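Local structure of YJHT (2UVK) at residues L101-M109 against F169-W180; L48-R56 against D87-W98. The protein catalyses the conversion of the alpha-anomer of N-acetylneuraminate to its beta-anomer, speeding sialic acid mutarotation in the periplasm of Escherichia coli. All blocks are in the same frame, centred on the assembly; numbering follows the deposited sequence.

Interaction 1. Residues L101-M109 against F169-W180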
loop_
_atom_site.group_PDB
_atom_site.type_symbol
_atom_site.label_atom_id
_atom_site.label_comp_id
_atom_site.label_asym_id
_atom_site.label_seq_id
_atom_site.Cartn_x
_atom_site.Cartn_y
_atom_site.Cartn_z
ATOM N N LEU B 101 1.715 -20.078 3.856
ATOM C CA LEU B 101 0.300 -19.907 4.137
ATOM C C LEU B 101 -0.365 -19.211 2.954
ATOM O O LEU B 101 0.275 -18.395 2.248
ATOM C CB LEU B 101 0.075 -19.120 5.439
ATOM C CG LEU B 101 0.751 -19.675 6.696
ATOM C CD1 LEU B 101 0.385 -18.832 7.911
ATOM C CD2 LEU B 101 0.382 -21.147 6.928
HETATM N N MSE B 102 -1.629 -19.545 2.713
HETATM C CA MSE B 102 -2.419 -18.793 1.745
HETATM C C MSE B 102 -2.914 -17.587 2.502
HETATM O O MSE B 102 -3.917 -17.644 3.202
HETATM C CB MSE B 102 -3.568 -19.645 1.201
HETATM C CG MSE B 102 -4.382 -18.909 0.140
HETATM SE SE MSE B 102 -5.627 -20.098 -0.759
HETATM C CE MSE B 102 -4.451 -20.860 -2.136
ATOM N N SER B 103 -2.163 -16.489 2.393
ATOM C CA SER B 103 -2.377 -15.318 3.210
ATOM C C SER B 103 -1.732 -14.138 2.502
ATOM O O SER B 103 -0.568 -14.226 2.141
ATOM C CB SER B 103 -1.693 -15.531 4.545
ATOM O OG SER B 103 -1.909 -14.465 5.425
ATOM N N HIS B 104 -2.465 -13.044 2.358
ATOM C CA HIS B 104 -1.979 -11.896 1.573
ATOM C C HIS B 104 -1.978 -10.618 2.396
ATOM O O HIS B 104 -3.031 -10.004 2.589
ATOM C CB HIS B 104 -2.875 -11.738 0.351
ATOM C CG HIS B 104 -2.757 -12.893 -0.592
ATOM N ND1 HIS B 104 -3.675 -13.922 -0.666
ATOM C CD2 HIS B 104 -1.772 -13.196 -1.468
ATOM C CE1 HIS B 104 -3.263 -14.792 -1.571
ATOM N NE2 HIS B 104 -2.101 -14.395 -2.046
ATOM N N ALA B 105 -0.808 -10.217 2.879
ATOM C CA ALA B 105 -0.712 -8.966 3.617
ATOM C C ALA B 105 -1.007 -7.796 2.676
ATOM O O ALA B 105 -0.571 -7.792 1.522
ATOM C CB ALA B 105 0.669 -8.838 4.227
ATOM N N PRO B 106 -1.758 -6.804 3.159
ATOM C CA PRO B 106 -2.115 -5.677 2.316
ATOM C C PRO B 106 -0.961 -4.792 1.881
ATOM O O PRO B 106 -1.119 -4.014 0.922
ATOM C CB PRO B 106 -3.120 -4.900 3.173
ATOM C CG PRO B 106 -2.801 -5.296 4.539
ATOM C CD PRO B 106 -2.456 -6.728 4.462
HETATM N N MSE B 107 0.166 -4.897 2.573
HETATM C CA MSE B 107 1.378 -4.157 2.214
HETATM C C MSE B 107 2.567 -5.108 2.153
HETATM O O MSE B 107 2.655 -6.059 2.934
HETATM C CB MSE B 107 1.644 -3.036 3.231
HETATM C CG MSE B 107 0.919 -1.692 2.943
HETATM SE SE MSE B 107 -0.983 -1.646 3.389
HETATM C CE MSE B 107 -0.870 -1.692 5.347
ATOM N N GLY B 108 3.488 -4.870 1.219
ATOM C CA GLY B 108 4.740 -5.557 1.266
ATOM C C GLY B 108 5.379 -5.299 2.619
ATOM O O GLY B 108 5.068 -4.305 3.289
HETATM N N MSE B 109 6.275 -6.184 3.035
HETATM C CA MSE B 109 6.891 -6.133 4.354
HETATM C C MSE B 109 8.400 -6.292 4.252
HETATM O O MSE B 109 8.914 -7.404 4.148
HETATM C CB MSE B 109 6.283 -7.239 5.210
HETATM C CG MSE B 109 4.821 -7.004 5.481
HETATM SE SE MSE B 109 4.028 -8.425 6.599
HETATM C CE MSE B 109 4.006 -9.850 5.258
ATOM N N PHE B 169 0.513 2.130 8.773
ATOM C CA PHE B 169 -0.602 1.327 9.264
ATOM C C PHE B 169 -0.110 0.249 10.202
ATOM O O PHE B 169 1.017 -0.218 10.099
ATOM C CB PHE B 169 -1.383 0.699 8.128
ATOM C CG PHE B 169 -2.097 1.691 7.278
ATOM C CD1 PHE B 169 -3.315 2.207 7.683
ATOM C CD2 PHE B 169 -1.562 2.121 6.076
ATOM C CE1 PHE B 169 -3.995 3.102 6.906
ATOM C CE2 PHE B 169 -2.235 3.020 5.297
ATOM C CZ PHE B 169 -3.456 3.526 5.726
ATOM N N LEU B 170 -0.992 -0.141 11.121
ATOM C CA LEU B 170 -0.758 -1.270 12.009
ATOM C C LEU B 170 -1.673 -2.403 11.551
ATOM O O LEU B 170 -2.891 -2.230 11.452
ATOM C CB LEU B 170 -1.084 -0.890 13.459
ATOM C CG LEU B 170 -0.773 -1.933 14.539
ATOM C CD1 LEU B 170 0.687 -2.175 14.679
ATOM C CD2 LEU B 170 -1.364 -1.472 15.886
ATOM N N LEU B 171 -1.070 -3.555 11.254
ATOM C CA LEU B 171 -1.769 -4.716 10.721
ATOM C C LEU B 171 -1.720 -5.819 11.767
ATOM O O LEU B 171 -0.740 -5.924 12.503
ATOM C CB LEU B 171 -1.056 -5.209 9.447
ATOM C CG LEU B 171 -0.696 -4.164 8.364
ATOM C CD1 LEU B 171 0.087 -4.879 7.226
ATOM C CD2 LEU B 171 -1.901 -3.439 7.855
ATOM N N SER B 172 -2.757 -6.642 11.839
ATOM C CA SER B 172 -2.687 -7.822 12.701
ATOM C C SER B 172 -3.002 -9.088 11.907
ATOM O O SER B 172 -3.960 -9.138 11.130
ATOM C CB SER B 172 -3.604 -7.689 13.934
ATOM O OG SER B 172 -4.975 -7.635 13.584
ATOM N N PHE B 173 -2.144 -10.080 12.102
ATOM C CA PHE B 173 -2.277 -11.402 11.503
ATOM C C PHE B 173 -2.728 -12.363 12.604
ATOM O O PHE B 173 -2.070 -12.466 13.638
ATOM C CB PHE B 173 -0.924 -11.842 10.937
ATOM C CG PHE B 173 -0.844 -13.306 10.589
ATOM C CD1 PHE B 173 -1.298 -13.778 9.381
ATOM C CD2 PHE B 173 -0.279 -14.217 11.488
ATOM C CE1 PHE B 173 -1.206 -15.138 9.049
ATOM C CE2 PHE B 173 -0.190 -15.550 11.143
ATOM C CZ PHE B 173 -0.660 -16.000 9.939
ATOM N N ASP B 174 -3.826 -13.074 12.349
ATOM C CA ASP B 174 -4.370 -14.049 13.318
ATOM C C ASP B 174 -3.995 -15.447 12.850
ATOM O O ASP B 174 -4.480 -15.892 11.819
ATOM C CB ASP B 174 -5.887 -13.893 13.420
ATOM C CG ASP B 174 -6.507 -14.809 14.493
ATOM O OD1 ASP B 174 -5.791 -15.686 14.993
ATOM O OD2 ASP B 174 -7.694 -14.624 14.823
ATOM N N PRO B 175 -3.121 -16.161 13.597
ATOM C CA PRO B 175 -2.686 -17.484 13.136
ATOM C C PRO B 175 -3.825 -18.507 12.933
ATOM O O PRO B 175 -3.695 -19.415 12.128
ATOM C CB PRO B 175 -1.734 -17.952 14.239
ATOM C CG PRO B 175 -1.357 -16.744 14.983
ATOM C CD PRO B 175 -2.485 -15.777 14.864
ATOM N N SER B 176 -4.918 -18.333 13.652
ATOM C CA SER B 176 -6.037 -19.259 13.572
ATOM C C SER B 176 -6.781 -19.165 12.244
ATOM O O SER B 176 -7.203 -20.183 11.692
ATOM C CB SER B 176 -6.981 -19.004 14.739
ATOM O OG SER B 176 -6.292 -19.207 15.972
ATOM N N THR B 177 -6.895 -17.944 11.707
ATOM C CA THR B 177 -7.632 -17.693 10.461
ATOM C C THR B 177 -6.674 -17.484 9.272
ATOM O O THR B 177 -7.064 -17.641 8.110
ATOM C CB THR B 177 -8.507 -16.434 10.601
ATOM O OG1 THR B 177 -7.672 -15.282 10.691
ATOM C CG2 THR B 177 -9.363 -16.494 11.873
ATOM N N GLN B 178 -5.434 -17.146 9.595
ATOM C CA GLN B 178 -4.382 -16.733 8.630
ATOM C C GLN B 178 -4.713 -15.465 7.849
ATOM O O GLN B 178 -4.110 -15.216 6.788
ATOM C CB GLN B 178 -4.004 -17.862 7.670
ATOM C CG GLN B 178 -3.763 -19.152 8.432
ATOM C CD GLN B 178 -3.412 -20.347 7.571
ATOM O OE1 GLN B 178 -3.365 -20.267 6.359
ATOM N NE2 GLN B 178 -3.177 -21.501 8.228
ATOM N N GLN B 179 -5.638 -14.673 8.391
ATOM C CA GLN B 179 -6.106 -13.457 7.753
ATOM C C GLN B 179 -5.489 -12.237 8.392
ATOM O O GLN B 179 -5.093 -12.251 9.569
ATOM C CB GLN B 179 -7.627 -13.338 7.847
ATOM C CG GLN B 179 -8.391 -14.504 7.287
ATOM C CD GLN B 179 -8.024 -14.797 5.858
ATOM O OE1 GLN B 179 -8.290 -13.989 4.961
ATOM N NE2 GLN B 179 -7.384 -15.945 5.625
ATOM N N TRP B 180 -5.453 -11.163 7.587
ATOM C CA TRP B 180 -4.901 -9.854 7.974
ATOM C C TRP B 180 -6.000 -8.851 8.230
ATOM O O TRP B 180 -6.942 -8.754 7.459
ATOM C CB TRP B 180 -3.998 -9.307 6.853
ATOM C CG TRP B 180 -2.763 -10.098 6.727
ATOM C CD1 TRP B 180 -2.566 -11.215 5.963
ATOM C CD2 TRP B 180 -1.526 -9.844 7.389
ATOM N NE1 TRP B 180 -1.298 -11.680 6.136
ATOM C CE2 TRP B 180 -0.637 -10.880 7.030
ATOM C CE3 TRP B 180 -1.112 -8.897 8.338
ATOM C CZ2 TRP B 180 0.678 -10.940 7.513
ATOM C CZ3 TRP B 180 0.192 -8.946 8.811
ATOM C CH2 TRP B 180 1.075 -9.973 8.410
HETATM O O HOH W 1 -6.084 -15.992 2.874
HETATM O O HOH W 2 -2.865 -21.693 4.232
HETATM O O HOH W 3 -5.752 -19.334 4.556
#

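Interaction 2. Residues L48-R56 against D87-W98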
loop_
_atom_site.group_PDB
_atom_site.type_symbol
_atom_site.label_atom_id
_atom_site.label_comp_id
_atom_site.label_asym_id
_atom_site.label_seq_id
_atom_site.Cartn_x
_atom_site.Cartn_y
_atom_site.Cartn_z
ATOM N N LEU B 48 18.003 -26.635 10.828
ATOM C CA LEU B 48 16.623 -26.992 10.636
ATOM C C LEU B 48 16.305 -27.152 9.144
ATOM O O LEU B 48 17.155 -26.914 8.273
ATOM C CB LEU B 48 15.738 -25.923 11.289
ATOM C CG LEU B 48 15.976 -25.628 12.773
ATOM C CD1 LEU B 48 15.003 -24.580 13.291
ATOM C CD2 LEU B 48 15.864 -26.942 13.610
ATOM N N ALA B 49 15.071 -27.510 8.853
ATOM C CA ALA B 49 14.602 -27.571 7.481
ATOM C C ALA B 49 14.770 -26.195 6.830
ATOM O O ALA B 49 14.509 -25.164 7.457
ATOM C CB ALA B 49 13.156 -28.018 7.447
ATOM N N ALA B 50 15.219 -26.206 5.589
ATOM C CA ALA B 50 15.444 -24.966 4.845
ATOM C C ALA B 50 14.153 -24.195 4.617
ATOM O O ALA B 50 13.085 -24.743 4.413
ATOM C CB ALA B 50 16.110 -25.270 3.503
ATOM N N PHE B 51 14.282 -22.874 4.638
ATOM C CA PHE B 51 13.171 -21.992 4.304
ATOM C C PHE B 51 12.818 -22.159 2.830
ATOM O O PHE B 51 13.694 -22.016 1.990
ATOM C CB PHE B 51 13.583 -20.551 4.618
ATOM C CG PHE B 51 12.473 -19.551 4.473
ATOM C CD1 PHE B 51 11.441 -19.494 5.385
ATOM C CD2 PHE B 51 12.462 -18.654 3.407
ATOM C CE1 PHE B 51 10.423 -18.556 5.234
ATOM C CE2 PHE B 51 11.455 -17.734 3.280
ATOM C CZ PHE B 51 10.456 -17.681 4.184
ATOM N N PRO B 52 11.550 -22.464 2.517
ATOM C CA PRO B 52 11.168 -22.730 1.150
ATOM C C PRO B 52 10.882 -21.507 0.277
ATOM O O PRO B 52 10.623 -21.662 -0.919
ATOM C CB PRO B 52 9.882 -23.537 1.329
ATOM C CG PRO B 52 9.294 -23.030 2.510
ATOM C CD PRO B 52 10.415 -22.719 3.419
ATOM N N GLY B 53 10.896 -20.311 0.862
ATOM C CA GLY B 53 10.558 -19.088 0.095
ATOM C C GLY B 53 11.734 -18.319 -0.487
ATOM O O GLY B 53 11.585 -17.143 -0.933
ATOM N N GLY B 54 12.906 -18.950 -0.513
ATOM C CA GLY B 54 14.124 -18.321 -0.942
ATOM C C GLY B 54 14.744 -17.415 0.095
ATOM O O GLY B 54 14.116 -17.139 1.124
ATOM N N PRO B 55 15.978 -16.947 -0.143
ATOM C CA PRO B 55 16.629 -16.031 0.784
ATOM C C PRO B 55 15.821 -14.764 1.002
ATOM O O PRO B 55 15.188 -14.289 0.073
ATOM C CB PRO B 55 17.933 -15.696 0.086
ATOM C CG PRO B 55 18.203 -16.938 -0.799
ATOM C CD PRO B 55 16.867 -17.302 -1.274
ATOM N N ARG B 56 15.851 -14.253 2.234
ATOM C CA ARG B 56 15.124 -13.020 2.607
ATOM C C ARG B 56 16.006 -12.179 3.486
ATOM O O ARG B 56 16.502 -12.679 4.515
ATOM C CB ARG B 56 13.843 -13.305 3.403
ATOM C CG ARG B 56 12.832 -14.220 2.738
ATOM C CD ARG B 56 12.223 -13.693 1.438
ATOM N NE ARG B 56 11.300 -14.651 0.819
ATOM C CZ ARG B 56 10.009 -14.794 1.094
ATOM N NH1 ARG B 56 9.421 -14.038 2.016
ATOM N NH2 ARG B 56 9.264 -15.680 0.437
ATOM N N ASP B 87 4.354 -12.177 2.093
ATOM C CA ASP B 87 3.870 -13.516 2.434
ATOM C C ASP B 87 4.157 -13.936 3.872
ATOM O O ASP B 87 4.850 -13.237 4.628
ATOM C CB ASP B 87 4.422 -14.559 1.446
ATOM C CG ASP B 87 5.936 -14.613 1.413
ATOM O OD1 ASP B 87 6.608 -13.890 2.204
ATOM O OD2 ASP B 87 6.485 -15.367 0.561
ATOM N N VAL B 88 3.550 -15.065 4.247
ATOM C CA VAL B 88 3.753 -15.659 5.567
ATOM C C VAL B 88 4.057 -17.151 5.392
ATOM O O VAL B 88 3.369 -17.854 4.639
ATOM C CB VAL B 88 2.491 -15.497 6.435
ATOM C CG1 VAL B 88 2.737 -15.997 7.882
ATOM C CG2 VAL B 88 1.984 -14.056 6.417
ATOM N N HIS B 89 5.116 -17.586 6.059
ATOM C CA HIS B 89 5.451 -19.005 6.161
ATOM C C HIS B 89 5.327 -19.434 7.606
ATOM O O HIS B 89 5.553 -18.655 8.512
ATOM C CB HIS B 89 6.864 -19.241 5.656
ATOM C CG HIS B 89 6.992 -19.193 4.164
ATOM N ND1 HIS B 89 7.017 -18.015 3.452
ATOM C CD2 HIS B 89 7.137 -20.184 3.247
ATOM C CE1 HIS B 89 7.165 -18.281 2.162
ATOM N NE2 HIS B 89 7.244 -19.594 2.012
ATOM N N LYS B 90 4.953 -20.701 7.807
ATOM C CA LYS B 90 4.840 -21.271 9.149
ATOM C C LYS B 90 5.769 -22.453 9.291
ATOM O O LYS B 90 5.764 -23.345 8.446
ATOM C CB LYS B 90 3.407 -21.727 9.392
ATOM C CG LYS B 90 3.173 -22.406 10.731
ATOM C CD LYS B 90 1.700 -22.674 10.972
ATOM C CE LYS B 90 1.147 -23.745 10.050
ATOM N NZ LYS B 90 1.599 -25.120 10.407
ATOM N N TYR B 91 6.550 -22.454 10.358
ATOM C CA TYR B 91 7.430 -23.588 10.690
ATOM C C TYR B 91 6.902 -24.277 11.932
ATOM O O TYR B 91 6.667 -23.641 12.958
ATOM C CB TYR B 91 8.840 -23.104 10.951
ATOM C CG TYR B 91 9.788 -24.162 11.471
ATOM C CD1 TYR B 91 10.342 -25.114 10.624
ATOM C CD2 TYR B 91 10.127 -24.205 12.820
ATOM C CE1 TYR B 91 11.227 -26.064 11.097
ATOM C CE2 TYR B 91 11.010 -25.187 13.301
ATOM C CZ TYR B 91 11.550 -26.085 12.433
ATOM O OH TYR B 91 12.402 -27.051 12.896
ATOM N N ASN B 92 6.708 -25.588 11.802
ATOM C CA ASN B 92 6.268 -26.442 12.919
ATOM C C ASN B 92 7.490 -27.143 13.522
ATOM O O ASN B 92 8.116 -27.978 12.881
ATOM C CB ASN B 92 5.212 -27.433 12.416
ATOM C CG ASN B 92 4.696 -28.363 13.509
ATOM O OD1 ASN B 92 5.178 -28.342 14.631
ATOM N ND2 ASN B 92 3.685 -29.157 13.177
ATOM N N PRO B 93 7.892 -26.734 14.725
ATOM C CA PRO B 93 9.092 -27.347 15.303
ATOM C C PRO B 93 8.942 -28.838 15.649
ATOM O O PRO B 93 9.943 -29.562 15.668
ATOM C CB PRO B 93 9.378 -26.503 16.547
ATOM C CG PRO B 93 8.209 -25.600 16.743
ATOM C CD PRO B 93 7.294 -25.700 15.582
ATOM N N LYS B 94 7.715 -29.285 15.884
ATOM C CA LYS B 94 7.489 -30.681 16.260
ATOM C C LYS B 94 7.761 -31.621 15.090
ATOM O O LYS B 94 8.179 -32.774 15.286
ATOM C CB LYS B 94 6.068 -30.855 16.766
ATOM C CG LYS B 94 5.760 -29.988 17.978
ATOM C CD LYS B 94 4.491 -30.429 18.695
ATOM C CE LYS B 94 4.288 -29.665 19.989
ATOM N NZ LYS B 94 3.032 -30.087 20.667
ATOM N N THR B 95 7.542 -31.124 13.876
ATOM C CA THR B 95 7.738 -31.882 12.650
ATOM C C THR B 95 8.896 -31.375 11.780
ATOM O O THR B 95 9.159 -31.940 10.724
ATOM C CB THR B 95 6.446 -31.877 11.822
ATOM O OG1 THR B 95 6.074 -30.529 11.517
ATOM C CG2 THR B 95 5.324 -32.512 12.609
ATOM N N ASN B 96 9.572 -30.307 12.217
ATOM C CA ASN B 96 10.681 -29.703 11.456
ATOM C C ASN B 96 10.299 -29.492 9.992
ATOM O O ASN B 96 11.022 -29.893 9.079
ATOM C CB ASN B 96 11.943 -30.562 11.585
ATOM C CG ASN B 96 13.204 -29.905 11.007
ATOM O OD1 ASN B 96 13.376 -28.678 11.027
ATOM N ND2 ASN B 96 14.107 -30.737 10.511
ATOM N N SER B 97 9.163 -28.815 9.786
ATOM C CA SER B 97 8.612 -28.649 8.447
ATOM C C SER B 97 8.030 -27.252 8.281
ATOM O O SER B 97 7.424 -26.712 9.212
ATOM C CB SER B 97 7.529 -29.715 8.162
ATOM O OG SER B 97 6.469 -29.651 9.100
ATOM N N TRP B 98 8.179 -26.737 7.063
ATOM C CA TRP B 98 7.645 -25.404 6.671
ATOM C C TRP B 98 6.445 -25.557 5.755
ATOM O O TRP B 98 6.393 -26.474 4.924
ATOM C CB TRP B 98 8.700 -24.627 5.894
ATOM C CG TRP B 98 9.843 -24.146 6.687
ATOM C CD1 TRP B 98 11.044 -24.766 6.853
ATOM C CD2 TRP B 98 9.943 -22.883 7.389
ATOM N NE1 TRP B 98 11.870 -23.993 7.642
ATOM C CE2 TRP B 98 11.223 -22.829 7.972
ATOM C CE3 TRP B 98 9.059 -21.814 7.591
ATOM C CZ2 TRP B 98 11.651 -21.753 8.752
ATOM C CZ3 TRP B 98 9.501 -20.720 8.358
ATOM C CH2 TRP B 98 10.773 -20.710 8.937
#

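Interaction 1. Residues L101-M109 against F169-W180
Trp-180 lies flat beneath the backbone of Ala-105, where a loop of the Kelch beta-propeller leaves the outermost strand of one blade and runs across the two outer strands of the next. The indole is placed by a first torsion that sets CG beside the backbone N (chi1 -69°). CB of Trp-180 abuts CD of Pro-106 at 3.8 Å. Beyond CG, the five-membered ring takes CA of Ala-105 over its face, 3.7 Å from the ring centroid and almost on the normal, a CH-pi contact. CD1 and NE1 run toward Ser-103, and Trp-180 NE1 gives Ser-103 OG a weak, markedly bent hydrogen bond of 2.9 Å (126° at the hydrogen), with OG near the plane of the ring. On that same face, Trp-180 CE2 packs against CB of Ala-105 at 3.7 Å. At the far end Trp-180 CH2 meets SE of the selenomethionine Met-109 at 3.8 Å, an oblique Met-aromatic contact. CB of Phe-173 lies under the opposite face, so the indole is clamped between loop and strand. With an alanine in its place the indole and its N-H are gone, which would probably leave a gap between Ala-105 and Phe-173, and Ser-103 OG without its weak donor.

Ser-103 OG in turn donates to the carbonyl O of Gln-178 at 2.7 Å, joining the loop to the turn between strands 169-174 and 179-185. The second subunit lies against this loop: Asn-128 and Asn-130 of that chain bond the carbonyls of Pro-106 and Ala-105. Leu-101 sets CD1 against the edge of Phe-173, 3.6 Å from CZ. Two waters link Gln-178 OE1 to Met-102, one of them donating to OE1 at 2.6 Å and accepting from the backbone N of Met-102.

Interaction 2. Residues L48-R56 against D87-W98
Phe-51 turns CG opposite its backbone N (chi1 -173°), while Trp-98 keeps CG beside its own (chi1 -71°), and the two rings meet edge to face in planes 88° apart. This aromatic cluster joins two blades of the Kelch beta-propeller: the loop 48-56 leaves the outermost strand of one and crosses the outer strands of the next. Phe-51 CD1 stands over one face of Trp-98, and CB of Tyr-91 lies against the other. The same phenyl ring also directs its edge at the face of His-89, where Phe-51 CZ comes to 3.5 Å from His-89 ND1. Pro-52 adds a CH-pi contact, its CD over the five-membered ring of Trp-98.

Buried Arg-56 grips Asp-87 end-on in a nearly coplanar salt bridge, NH1 to OD1 and NH2 to OD2 each at 2.8 Å, both oxygens using their syn lone pairs. Its NE and NH2 together hold the carbonyl O of Gly-53, and NH1 also bonds Gly-72 O, so the guanidinium is fixed in rotation and ties the loop back on itself.

At the opposite end Trp-98 NE1 donates to Ala-49 O at 2.9 Å, from above the carbonyl plane. Asn-96 OD1 accepts twice, from opposite faces of its amide plane: Ala-49 N at 3.0 Å and Tyr-91 OH at 2.7 Å.

How the interactions relate
Along the chain both segments of interaction 2 come before those of interaction 1, and the centres lie about 17 Å apart. Both join neighbouring blades in the same way: the loop after an outermost strand crosses to the outer pair of the next sheet, with a tryptophan, Trp-98 or Trp-180, at its centre. Strand 97-100, which begins in interaction 2, runs directly into the loop 101-109, so one sheet receives the first connection and sends out the second. The two also touch, through a probable hydrogen bond from Leu-101 N to Val-88 O and packing of Trp-180 on Val-88. Successive blades are thereby linked, and of the two only interaction 1 borders the second subunit of the homodimer.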